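Local structure of uncharacterized protein (3LPZ) at residues G26-E29 with E30-E33; T38-V41 with A42-S46; S60-Q63 with T64-S68; D93-S96 with R97-L101. The protein probably acts in the targeting of tail-anchored membrane proteins, as the Get4 component of the Get pathway, an alpha-solenoid that binds Get5. One frame throughout, in Å; residues are numbered along the deposited sequence. Where two conformers were deposited one is given.

All four contacts are local turns of helices near the N-terminal end of the alpha-solenoid, and they follow one another along the chain. Contacts 1 and 2 share helix 28-47, their centres 18 Å apart. Contact 3 closes the next helix, 51-67, and touches both: Gln31 packs on Ser68 and Leu65, and Thr38 on Val61. Contact 4 begins helix 94-104, its centre 16 Å from that of contact 3, which it meets where Gln63 NE2 lies 3.4 Å from Lys99 O. Contacts 1 and 4 stay about 18 Å apart at their nearest atoms. The four thus sample the helices stacked at this end of the solenoid, with helix 71-88 coming between those of contacts 3 and 4.

Contact 1: G26-E29 with E30-E33; sequences GQPE and EQYE
The start of helix 28-47, just after the two-residue link, Gly26 and Gln27, that follows helix 11-25, brings Gln31 back against Gly26, Gln27 and Pro28. Gln27 holds the N-cap position, and its carbonyl receives the first helical bond, from Gln31 N to Gln27 O at 3.0 Å. The ladder continues with Tyr32 N to Pro28 O at 2.9 Å and Glu33 N to Glu29 O at 3.1 Å. Pro28 suits the first turn, where a backbone N-H has no helical carbonyl before it to bond, so the missing proton costs nothing.

Gln31 carries the side-chain part. With CG anti to its carbonyl carbon (chi1 -69°) and the chain extended beyond, the amide lies alongside the proline, and CG passes 3.5 Å from Gln27 O. Its NE2 donates to Ile23 O in the preceding helix, tying the new helix to the end of the old one; Ser68 and Gln70 also touch this side chain. Ile23 O would probably lose this donor, and a gap open beside Pro28 and Gly26, were an alanine here. On the proline side, Gln31 OE1 rests 3.4 Å from Pro28 CA.

Contact 2: T38-V41 with A42-S46; sequences TRLV and AARYS
Leu40 and Arg44, one turn apart on helix 28-47, make the outer side-chain pair of this segment: the leucine CD2 methyl sits over one face of the guanidinium, 3.6 Å from Arg44 NH2 and displaced toward the rim of the group. Leu40 reaches it because CG stands anti to the backbone N (chi1 -166°), while Arg44 runs extended from CG to NE and crosses the leucine at a slant. A second pair, Val41 and Tyr45, points the same way from the helix. Here Val41 CG1 lies 3.9 Å from Tyr45 CE2, and Tyr45 CD2 comes to 3.4 Å from Val41 O.

Behind the side chains, four successive backbone bonds fix the spacing. Ala42 N to Thr38 O, at 2.9 Å, is nearly straight at the proton (170°), and Ala43 N binds Arg39 O at the same length. Arg44 N to Leu40 O is 3.0 Å, and Tyr45 N to Val41 O is 3.1 Å; these last two join the same residues whose side chains meet.

Farther out, Val41 and Tyr45 pack on Ile15 of helix 11-25, and Tyr45 also reaches Ile12. Thr38 faces Ile57 and Val61 of helix 51-67, its hydroxyl bonded to Ala34 O, while Arg39 lies on Leu77 and Leu80 of helix 71-88 with NH1 bonded to Gln36 OE1. The helix is thus amphipathic: apolar contacts join it to its neighbours, whereas on the exposed side a leucine methyl shelters part of a guanidinium without engaging its N-H groups.

Contact 3: S60-Q63 with T64-S68; sequences SVSQ and TLLRS
Val61 and Leu65 form the close-packed side of the last turns of helix 51-67: lying side by side, they bring Val61 CG1 within 3.9 Å of Leu65 CD1. Leu66 leans back on the preceding turn, its CG 3.3 Å from Ser62 O and its CD1 beside the Ser62 hydroxyl, which bonds to Gly74 O.

Thr64 makes a second polar grip on the backbone. Its OG1, anti to the carbonyl carbon (chi1 -60°), donates to Ser60 O at 3.2 Å from above the carbonyl plane, while Thr64 N reaches the same oxygen at 3.0 Å from the opposite face. OG1 also bonds to Gln20 NE2. A valine in its place would probably cost Ser60 O one of its two donors and leave the Gln20 amide without this mate. Ser68 OG repeats the pattern one turn on, 2.9 Å from Thr64 O.

The looser side holds Gln63 and Arg67, whose polar ends are linked through one water by weak bonds alone.

Around this turn, Val61 and Thr64 meet Ile23 of helix 11-25, Leu65 reaches Ala35 of helix 28-47, and Leu77 of helix 71-88 packs on Val61, Ser62 and Leu65.

Contact 4: D93-S96 with R97-L101; sequences DGAS and RGKLL
The Arg97 guanidinium has Asp93 O over one face, with NH1 3.9 Å from that oxygen, while Gly94 CA approaches the group obliquely. CG, anti to the backbone N (chi1 -175°), first carries the chain forward, and the bend at chi3 (-65°) turns the guanidinium back over the helix start. Its NE forms a salt bridge with Asp135 OD2, and NH1 a long, weak ion pair with Glu137; Leu138 of helix 136-148 packs against the side chain.

The other flat group, the Asp93 carboxylate, uses one oxygen twice. Ser96 N meets OD1 nearly end-on, at 3.0 Å, and Ser96 OG donates to it at 2.7 Å from above the carboxylate plane. The serine hydroxyl can do so because it is tucked between its own backbone N and carbonyl carbon (chi1 56°). Two donors from one residue thus hold OD1 in place and probably limit the turning of the carboxylate.

Backbone bonds carry the turn onward: Arg97 N to Asp93 O at 3.0 Å, and Gly98 N to Gly94 O at 2.8 Å. On another side Lys99 curls back, bent at its last torsion, to set NZ 3.9 Å from Ala95 CB. Leu100 is buried among Phe85, Phe117 and Trp124 of the adjoining helices 71-88 and 112-128.

An aspartate N-cap whose side chain takes the N-H of the third residue beyond it is the classic opening of an alpha-helix, here that of helix 94-104 in the solenoid.

Contact 1: G26-E29 with E30-E33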
# COMPACT_ATOMS: atom_id res chain seq x y z
N GLY A 26 2.69 -37.20 -10.61
CA GLY A 26 1.54 -37.79 -9.93
C GLY A 26 0.22 -37.11 -10.24
O GLY A 26 0.18 -35.95 -10.63
N GLN A 27 -0.86 -37.87 -10.07
CA GLN A 27 -2.22 -37.34 -10.06
C GLN A 27 -2.51 -36.65 -8.71
O GLN A 27 -1.75 -36.81 -7.76
CB GLN A 27 -3.22 -38.47 -10.34
CG GLN A 27 -3.16 -38.98 -11.79
CD GLN A 27 -3.64 -37.94 -12.80
OE1 GLN A 27 -4.79 -37.54 -12.76
NE2 GLN A 27 -2.77 -37.51 -13.69
N PRO A 28 -3.62 -35.89 -8.62
CA PRO A 28 -3.86 -35.11 -7.39
C PRO A 28 -3.74 -35.88 -6.06
O PRO A 28 -3.15 -35.34 -5.12
CB PRO A 28 -5.26 -34.54 -7.60
CG PRO A 28 -5.28 -34.29 -9.10
CD PRO A 28 -4.54 -35.47 -9.70
N GLU A 29 -4.25 -37.12 -5.99
CA GLU A 29 -4.13 -37.90 -4.76
C GLU A 29 -2.66 -38.18 -4.37
O GLU A 29 -2.31 -38.03 -3.18
CB GLU A 29 -5.01 -39.16 -4.81
CG GLU A 29 -6.51 -38.81 -4.85
CD GLU A 29 -7.44 -39.99 -4.60
OE1 GLU A 29 -7.05 -41.14 -4.88
OE2 GLU A 29 -8.57 -39.75 -4.13
N GLU A 30 -1.81 -38.55 -5.34
CA GLU A 30 -0.38 -38.75 -5.07
C GLU A 30 0.32 -37.44 -4.69
O GLU A 30 1.23 -37.45 -3.87
CB GLU A 30 0.32 -39.41 -6.26
CG GLU A 30 0.62 -40.90 -6.08
CD GLU A 30 -0.26 -41.58 -5.04
OE1 GLU A 30 -1.45 -41.85 -5.33
OE2 GLU A 30 0.25 -41.86 -3.93
N GLN A 31 -0.10 -36.34 -5.31
CA GLN A 31 0.47 -35.01 -5.02
C GLN A 31 0.15 -34.58 -3.59
O GLN A 31 1.01 -34.05 -2.88
CB GLN A 31 -0.05 -33.97 -6.01
CG GLN A 31 0.50 -34.18 -7.44
CD GLN A 31 -0.16 -33.29 -8.46
OE1 GLN A 31 -1.38 -33.08 -8.42
NE2 GLN A 31 0.63 -32.77 -9.41
N TYR A 32 -1.09 -34.82 -3.18
CA TYR A 32 -1.51 -34.59 -1.80
C TYR A 32 -0.70 -35.42 -0.80
O TYR A 32 -0.27 -34.90 0.23
CB TYR A 32 -3.03 -34.82 -1.64
CG TYR A 32 -3.54 -34.74 -0.19
CD1 TYR A 32 -3.75 -33.50 0.42
CD2 TYR A 32 -3.84 -35.91 0.54
CE1 TYR A 32 -4.22 -33.41 1.74
CE2 TYR A 32 -4.32 -35.83 1.86
CZ TYR A 32 -4.50 -34.57 2.44
OH TYR A 32 -4.96 -34.45 3.73
N GLU A 33 -0.48 -36.71 -1.09
CA GLU A 33 0.33 -37.57 -0.21
C GLU A 33 1.77 -37.07 -0.09
O GLU A 33 2.35 -37.07 1.00
CB GLU A 33 0.31 -39.03 -0.68
CG GLU A 33 -1.04 -39.73 -0.52
CD GLU A 33 -1.40 -40.02 0.95
OE1 GLU A 33 -0.54 -39.85 1.85
OE2 GLU A 33 -2.56 -40.42 1.21

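Contact 2: T38-V41 with A42-S46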
# COMPACT_ATOMS: atom_id res chain seq x y z
N THR A 38 5.90 -34.27 2.92
CA THR A 38 6.77 -33.08 3.05
C THR A 38 6.61 -32.44 4.44
O THR A 38 7.60 -32.06 5.08
CB THR A 38 6.50 -32.05 1.93
OG1 THR A 38 6.66 -32.70 0.65
CG2 THR A 38 7.46 -30.83 2.00
N ARG A 39 5.37 -32.30 4.92
CA ARG A 39 5.10 -31.74 6.25
C ARG A 39 5.81 -32.54 7.33
O ARG A 39 6.38 -31.95 8.26
CB ARG A 39 3.60 -31.74 6.59
CG ARG A 39 2.74 -30.82 5.76
CD ARG A 39 1.28 -30.97 6.24
NE ARG A 39 1.14 -30.71 7.67
CZ ARG A 39 0.27 -31.33 8.49
NH1 ARG A 39 -0.53 -32.30 8.03
NH2 ARG A 39 0.23 -30.99 9.78
N LEU A 40 5.70 -33.87 7.25
CA LEU A 40 6.32 -34.73 8.25
C LEU A 40 7.86 -34.58 8.23
O LEU A 40 8.47 -34.41 9.27
CB LEU A 40 5.91 -36.20 8.05
CG LEU A 40 6.20 -37.22 9.17
CD1 LEU A 40 5.39 -36.94 10.48
CD2 LEU A 40 5.88 -38.64 8.65
N VAL A 41 8.46 -34.61 7.05
CA VAL A 41 9.92 -34.49 6.96
C VAL A 41 10.40 -33.11 7.50
O VAL A 41 11.37 -33.04 8.30
CB VAL A 41 10.40 -34.73 5.51
CG1 VAL A 41 11.86 -34.47 5.38
CG2 VAL A 41 10.08 -36.19 5.10
N ALA A 42 9.73 -32.04 7.05
CA ALA A 42 10.07 -30.70 7.51
C ALA A 42 9.91 -30.59 9.04
O ALA A 42 10.78 -30.00 9.71
CB ALA A 42 9.18 -29.64 6.81
N ALA A 43 8.82 -31.13 9.58
CA ALA A 43 8.60 -31.07 11.04
C ALA A 43 9.72 -31.79 11.80
O ALA A 43 10.19 -31.30 12.83
CB ALA A 43 7.21 -31.61 11.43
N ARG A 44 10.17 -32.94 11.30
CA ARG A 44 11.34 -33.58 11.94
C ARG A 44 12.60 -32.70 11.96
O ARG A 44 13.25 -32.60 13.01
CB ARG A 44 11.67 -34.90 11.29
CG ARG A 44 10.69 -36.01 11.68
CD ARG A 44 10.76 -37.13 10.65
NE ARG A 44 9.83 -38.21 10.95
CZ ARG A 44 9.51 -39.18 10.09
NH1 ARG A 44 10.03 -39.19 8.86
NH2 ARG A 44 8.65 -40.12 10.46
N TYR A 45 12.95 -32.07 10.83
CA TYR A 45 14.11 -31.15 10.83
C TYR A 45 13.90 -29.98 11.77
O TYR A 45 14.82 -29.59 12.50
CB TYR A 45 14.46 -30.66 9.41
CG TYR A 45 15.21 -31.71 8.62
CD1 TYR A 45 16.51 -32.10 9.00
CD2 TYR A 45 14.63 -32.33 7.52
CE1 TYR A 45 17.20 -33.07 8.28
CE2 TYR A 45 15.30 -33.31 6.80
CZ TYR A 45 16.58 -33.68 7.19
OH TYR A 45 17.25 -34.64 6.47
N SER A 46 12.69 -29.42 11.75
CA SER A 46 12.33 -28.32 12.64
C SER A 46 12.49 -28.69 14.11
O SER A 46 13.04 -27.91 14.86
CB SER A 46 10.88 -27.88 12.40
OG SER A 46 10.84 -27.13 11.23

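Contact 3: S60-Q63 with T64-S68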
# COMPACT_ATOMS: atom_id res chain seq x y z
N SER A 60 10.96 -25.33 -1.62
CA SER A 60 11.10 -26.00 -2.92
C SER A 60 9.83 -26.76 -3.27
O SER A 60 9.34 -26.66 -4.39
CB SER A 60 12.28 -26.98 -2.92
OG SER A 60 13.47 -26.33 -2.53
N VAL A 61 9.29 -27.51 -2.32
CA VAL A 61 8.13 -28.36 -2.58
C VAL A 61 6.84 -27.53 -2.74
O VAL A 61 5.97 -27.87 -3.56
CB VAL A 61 7.95 -29.48 -1.52
CG1 VAL A 61 6.63 -30.26 -1.75
CG2 VAL A 61 9.19 -30.46 -1.49
N SER A 62 6.71 -26.47 -1.94
CA SER A 62 5.60 -25.54 -2.10
C SER A 62 5.55 -24.99 -3.52
O SER A 62 4.49 -24.99 -4.16
CB SER A 62 5.71 -24.34 -1.14
OG SER A 62 4.72 -23.39 -1.52
N GLN A 63 6.70 -24.52 -4.01
CA GLN A 63 6.77 -23.97 -5.36
C GLN A 63 6.45 -25.04 -6.42
O GLN A 63 5.71 -24.76 -7.40
CB GLN A 63 8.12 -23.29 -5.62
CG GLN A 63 8.30 -22.09 -4.67
CD GLN A 63 9.65 -21.42 -4.78
OE1 GLN A 63 10.42 -21.74 -5.67
NE2 GLN A 63 9.93 -20.47 -3.88
N THR A 64 6.96 -26.26 -6.23
CA THR A 64 6.61 -27.34 -7.17
C THR A 64 5.10 -27.63 -7.22
O THR A 64 4.52 -27.83 -8.32
CB THR A 64 7.37 -28.65 -6.88
OG1 THR A 64 8.78 -28.40 -6.98
CG2 THR A 64 6.99 -29.74 -7.90
N LEU A 65 4.47 -27.66 -6.05
CA LEU A 65 3.03 -27.91 -5.99
C LEU A 65 2.28 -26.79 -6.68
O LEU A 65 1.37 -27.04 -7.46
CB LEU A 65 2.56 -28.03 -4.55
CG LEU A 65 2.87 -29.37 -3.88
CD1 LEU A 65 2.94 -29.23 -2.37
CD2 LEU A 65 1.84 -30.42 -4.29
N LEU A 66 2.67 -25.55 -6.38
CA LEU A 66 2.05 -24.38 -7.02
C LEU A 66 2.22 -24.39 -8.55
O LEU A 66 1.28 -24.05 -9.26
CB LEU A 66 2.56 -23.05 -6.41
CG LEU A 66 2.18 -22.83 -4.94
CD1 LEU A 66 2.99 -21.65 -4.29
CD2 LEU A 66 0.68 -22.58 -4.81
N ARG A 67 3.39 -24.77 -9.04
CA ARG A 67 3.62 -24.91 -10.50
C ARG A 67 2.80 -26.04 -11.11
O ARG A 67 2.49 -25.99 -12.29
CB ARG A 67 5.08 -25.22 -10.82
CG ARG A 67 5.97 -24.03 -10.81
CD ARG A 67 7.38 -24.39 -11.21
NE ARG A 67 8.29 -23.38 -10.69
CZ ARG A 67 8.57 -22.22 -11.29
NH1 ARG A 67 8.03 -21.90 -12.47
NH2 ARG A 67 9.40 -21.36 -10.72
N SER A 68 2.48 -27.06 -10.33
CA SER A 68 1.70 -28.19 -10.83
C SER A 68 0.21 -28.01 -10.64
O SER A 68 -0.52 -28.98 -10.61
CB SER A 68 2.11 -29.49 -10.13
OG SER A 68 3.50 -29.72 -10.23
O HOH W 1 10.33 -20.09 -8.63

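Contact 4: D93-S96 with R97-L101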
# COMPACT_ATOMS: atom_id res chain seq x y z
N ASP A 93 15.26 -10.95 5.56
CA ASP A 93 16.51 -10.75 4.85
C ASP A 93 16.33 -11.15 3.38
O ASP A 93 15.22 -11.55 2.97
CB ASP A 93 17.72 -11.46 5.54
CG ASP A 93 17.68 -13.00 5.43
OD1 ASP A 93 16.79 -13.60 4.76
OD2 ASP A 93 18.57 -13.64 6.04
N GLY A 94 17.39 -11.03 2.59
CA GLY A 94 17.25 -11.21 1.15
C GLY A 94 16.76 -12.59 0.75
O GLY A 94 15.85 -12.73 -0.08
N ALA A 95 17.39 -13.60 1.32
CA ALA A 95 17.08 -14.99 0.97
C ALA A 95 15.68 -15.43 1.45
O ALA A 95 14.98 -16.15 0.72
CB ALA A 95 18.20 -15.96 1.52
N SER A 96 15.28 -15.02 2.65
CA SER A 96 13.93 -15.40 3.17
C SER A 96 12.85 -14.68 2.37
O SER A 96 11.84 -15.28 1.97
CB SER A 96 13.80 -15.13 4.67
OG SER A 96 14.08 -13.76 4.99
N ARG A 97 13.07 -13.38 2.11
CA ARG A 97 12.13 -12.62 1.29
C ARG A 97 12.08 -13.27 -0.11
O ARG A 97 11.01 -13.38 -0.68
CB ARG A 97 12.53 -11.14 1.17
CG ARG A 97 11.49 -10.27 0.41
CD ARG A 97 12.08 -8.88 -0.03
NE ARG A 97 12.40 -8.07 1.16
CZ ARG A 97 13.63 -7.80 1.61
NH1 ARG A 97 14.74 -8.24 0.96
NH2 ARG A 97 13.76 -7.08 2.72
N GLY A 98 13.23 -13.65 -0.66
CA GLY A 98 13.25 -14.24 -2.01
C GLY A 98 12.43 -15.54 -2.09
O GLY A 98 11.73 -15.80 -3.08
N LYS A 99 12.53 -16.37 -1.06
CA LYS A 99 11.74 -17.62 -1.04
C LYS A 99 10.25 -17.31 -0.99
O LYS A 99 9.44 -18.00 -1.64
CB LYS A 99 12.15 -18.50 0.14
CG LYS A 99 13.52 -19.12 -0.05
CD LYS A 99 13.91 -20.01 1.14
CE LYS A 99 15.37 -20.51 1.04
NZ LYS A 99 16.37 -19.42 1.28
N LEU A 100 9.86 -16.31 -0.19
CA LEU A 100 8.43 -15.97 -0.05
C LEU A 100 7.88 -15.38 -1.36
O LEU A 100 6.76 -15.72 -1.77
CB LEU A 100 8.19 -15.04 1.15
CG LEU A 100 8.49 -15.71 2.51
CD1 LEU A 100 8.44 -14.69 3.65
CD2 LEU A 100 7.50 -16.85 2.82
N LEU A 101 8.68 -14.53 -2.02
CA LEU A 101 8.28 -13.98 -3.34
C LEU A 101 8.21 -15.07 -4.40
O LEU A 101 7.35 -15.02 -5.27
CB LEU A 101 9.23 -12.85 -3.80
CG LEU A 101 9.19 -11.59 -2.93
CD1 LEU A 101 10.32 -10.67 -3.33
CD2 LEU A 101 7.82 -10.86 -3.08